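Local structure of HI1317 (Haemophilus influenzae, 1JOV) at residues L215-A220 and L262-S267. The protein probably catalyses the interconversion of the alpha and beta anomers of D-glucose 6-phosphate. Numbering follows the deposited sequence.
Sequences LHHHNA and LSVEIS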
loop_
_atom_site.group_PDB
_atom_site.type_symbol
_atom_site.label_atom_id
_atom_site.label_comp_id
_atom_site.label_asym_id
_atom_site.label_seq_id
_atom_site.Cartn_x
_atom_site.Cartn_y
_atom_site.Cartn_z
ATOM N N LEU A 215 5.988 11.263 -2.385
ATOM C CA LEU A 215 4.562 10.836 -2.458
ATOM C C LEU A 215 3.664 11.991 -2.809
ATOM O O LEU A 215 3.706 13.036 -2.130
ATOM C CB LEU A 215 4.060 10.209 -1.154
ATOM C CG LEU A 215 4.908 9.061 -0.703
ATOM C CD1 LEU A 215 4.581 8.557 0.591
ATOM C CD2 LEU A 215 4.986 7.986 -1.842
ATOM N N HIS A 216 2.866 11.824 -3.873
ATOM C CA HIS A 216 1.844 12.827 -4.231
ATOM C C HIS A 216 0.464 12.184 -4.035
ATOM O O HIS A 216 0.052 11.384 -4.899
ATOM C CB HIS A 216 2.029 13.285 -5.665
ATOM C CG HIS A 216 1.353 14.585 -5.983
ATOM N ND1 HIS A 216 1.706 15.362 -7.068
ATOM C CD2 HIS A 216 0.352 15.251 -5.354
ATOM C CE1 HIS A 216 0.948 16.446 -7.097
ATOM N NE2 HIS A 216 0.117 16.405 -6.069
ATOM N N HIS A 217 -0.204 12.491 -2.911
ATOM C CA HIS A 217 -1.509 11.887 -2.605
ATOM C C HIS A 217 -2.654 12.661 -3.309
ATOM O O HIS A 217 -2.462 13.820 -3.653
ATOM C CB HIS A 217 -1.757 11.867 -1.113
ATOM C CG HIS A 217 -0.633 11.269 -0.328
ATOM N ND1 HIS A 217 -0.630 9.942 0.092
ATOM C CD2 HIS A 217 0.551 11.801 0.085
ATOM C CE1 HIS A 217 0.480 9.707 0.760
ATOM N NE2 HIS A 217 1.223 10.829 0.783
ATOM N N HIS A 218 -3.796 12.044 -3.533
ATOM C CA HIS A 218 -4.980 12.773 -4.055
ATOM C C HIS A 218 -6.212 12.392 -3.249
ATOM O O HIS A 218 -6.435 11.226 -2.974
ATOM C CB HIS A 218 -5.252 12.497 -5.517
ATOM C CG HIS A 218 -3.992 12.787 -6.318
ATOM N ND1 HIS A 218 -3.692 14.040 -6.802
ATOM C CD2 HIS A 218 -2.986 11.963 -6.719
ATOM C CE1 HIS A 218 -2.543 13.980 -7.474
ATOM N NE2 HIS A 218 -2.107 12.731 -7.448
ATOM N N ASN A 219 -6.987 13.381 -2.882
ATOM C CA ASN A 219 -8.210 13.124 -2.113
ATOM C C ASN A 219 -8.076 12.435 -0.753
ATOM O O ASN A 219 -9.057 11.878 -0.280
ATOM C CB ASN A 219 -9.269 12.404 -2.948
ATOM C CG ASN A 219 -9.611 13.158 -4.167
ATOM O OD1 ASN A 219 -9.712 14.404 -4.134
ATOM N ND2 ASN A 219 -9.802 12.449 -5.265
ATOM N N ALA A 220 -6.887 12.552 -0.120
ATOM C CA ALA A 220 -6.667 12.011 1.205
ATOM C C ALA A 220 -7.262 12.997 2.208
ATOM O O ALA A 220 -7.228 14.196 1.969
ATOM C CB ALA A 220 -5.192 11.769 1.470
ATOM N N LEU A 262 -9.512 7.710 -4.008
ATOM C CA LEU A 262 -8.402 8.260 -3.308
ATOM C C LEU A 262 -7.205 7.582 -3.951
ATOM O O LEU A 262 -7.277 6.421 -4.354
ATOM C CB LEU A 262 -8.522 8.094 -1.796
ATOM C CG LEU A 262 -8.035 6.778 -1.159
ATOM C CD1 LEU A 262 -7.899 6.932 0.347
ATOM C CD2 LEU A 262 -8.994 5.634 -1.488
ATOM N N SER A 263 -6.094 8.309 -4.076
ATOM C CA SER A 263 -4.964 7.688 -4.692
ATOM C C SER A 263 -3.656 8.221 -4.199
ATOM O O SER A 263 -3.615 9.199 -3.451
ATOM C CB SER A 263 -5.020 7.892 -6.200
ATOM O OG SER A 263 -4.886 9.262 -6.539
ATOM N N VAL A 264 -2.581 7.572 -4.641
ATOM C CA VAL A 264 -1.212 7.985 -4.323
ATOM C C VAL A 264 -0.327 7.742 -5.532
ATOM O O VAL A 264 -0.458 6.751 -6.269
ATOM C CB VAL A 264 -0.648 7.268 -3.073
ATOM C CG1 VAL A 264 -0.514 5.779 -3.328
ATOM C CG2 VAL A 264 0.686 7.884 -2.652
ATOM N N GLU A 265 0.543 8.670 -5.698
ATOM C CA GLU A 265 1.552 8.577 -6.741
ATOM C C GLU A 265 2.919 8.485 -6.045
ATOM O O GLU A 265 3.327 9.376 -5.298
ATOM C CB GLU A 265 1.535 9.840 -7.664
ATOM C CG GLU A 265 2.529 9.775 -8.796
ATOM C CD GLU A 265 2.652 11.108 -9.603
ATOM O OE1 GLU A 265 1.818 11.318 -10.511
ATOM O OE2 GLU A 265 3.593 11.901 -9.317
ATOM N N ILE A 266 3.597 7.363 -6.252
ATOM C CA ILE A 266 4.918 7.018 -5.689
ATOM C C ILE A 266 6.059 7.174 -6.707
ATOM O O ILE A 266 5.941 6.751 -7.864
ATOM C CB ILE A 266 4.892 5.559 -5.150
ATOM C CG1 ILE A 266 3.537 5.246 -4.505
ATOM C CG2 ILE A 266 6.020 5.350 -4.151
ATOM C CD1 ILE A 266 3.550 4.017 -3.626
ATOM N N SER A 267 7.175 7.774 -6.267
ATOM C CA SER A 267 8.300 7.961 -7.185
ATOM C C SER A 267 9.569 8.030 -6.339
ATOM O O SER A 267 9.506 8.180 -5.091
ATOM C CB SER A 267 8.110 9.287 -7.930
ATOM O OG SER A 267 8.128 10.268 -6.936
HETATM O O HOH W 1 -0.213 12.728 -8.992
#
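H216 and H218 form antiparallel hydrogen-bonded pairs with E265 and S263, joining strands 211-218 and 261-268 in the middle of an eight-stranded sheet. Four backbone bonds cross, between H216 and E265 and between H218 and S263; the H216 N to E265 O bond is 2.9 Å long and nearly straight at 172°. L215, H217, V264 and I266 share the buried face, which packs on strands 145-154 and 244-251 of the seven-stranded sheet, as in the beta-sandwich of aldose epimerases. Here L215 CD2 lies alongside I266 CG2 at 3.7 Å. V264 CG2, anti to its own nitrogen (chi1 of CG1 65°), meets H217 ND1 obliquely, also at 3.7 Å. Both nitrogens of the H217 ring are bonded, ND1 to T249 OG1 and NE2 to N202 OD1, which fixes its rotation. On the other face S263 OG sits at the edge of the H218 ring, 3.3 Å from CD2; its hydrogen bond goes to H134 NE2. H218 CE1 lies 3.7 Å above one face of the H216 ring, toward its rim. E265, which has a long, weak ion pair with K132, might modestly favour protonation of H216; its OE2 lies 4.5 Å from H216 ND1, not in contact.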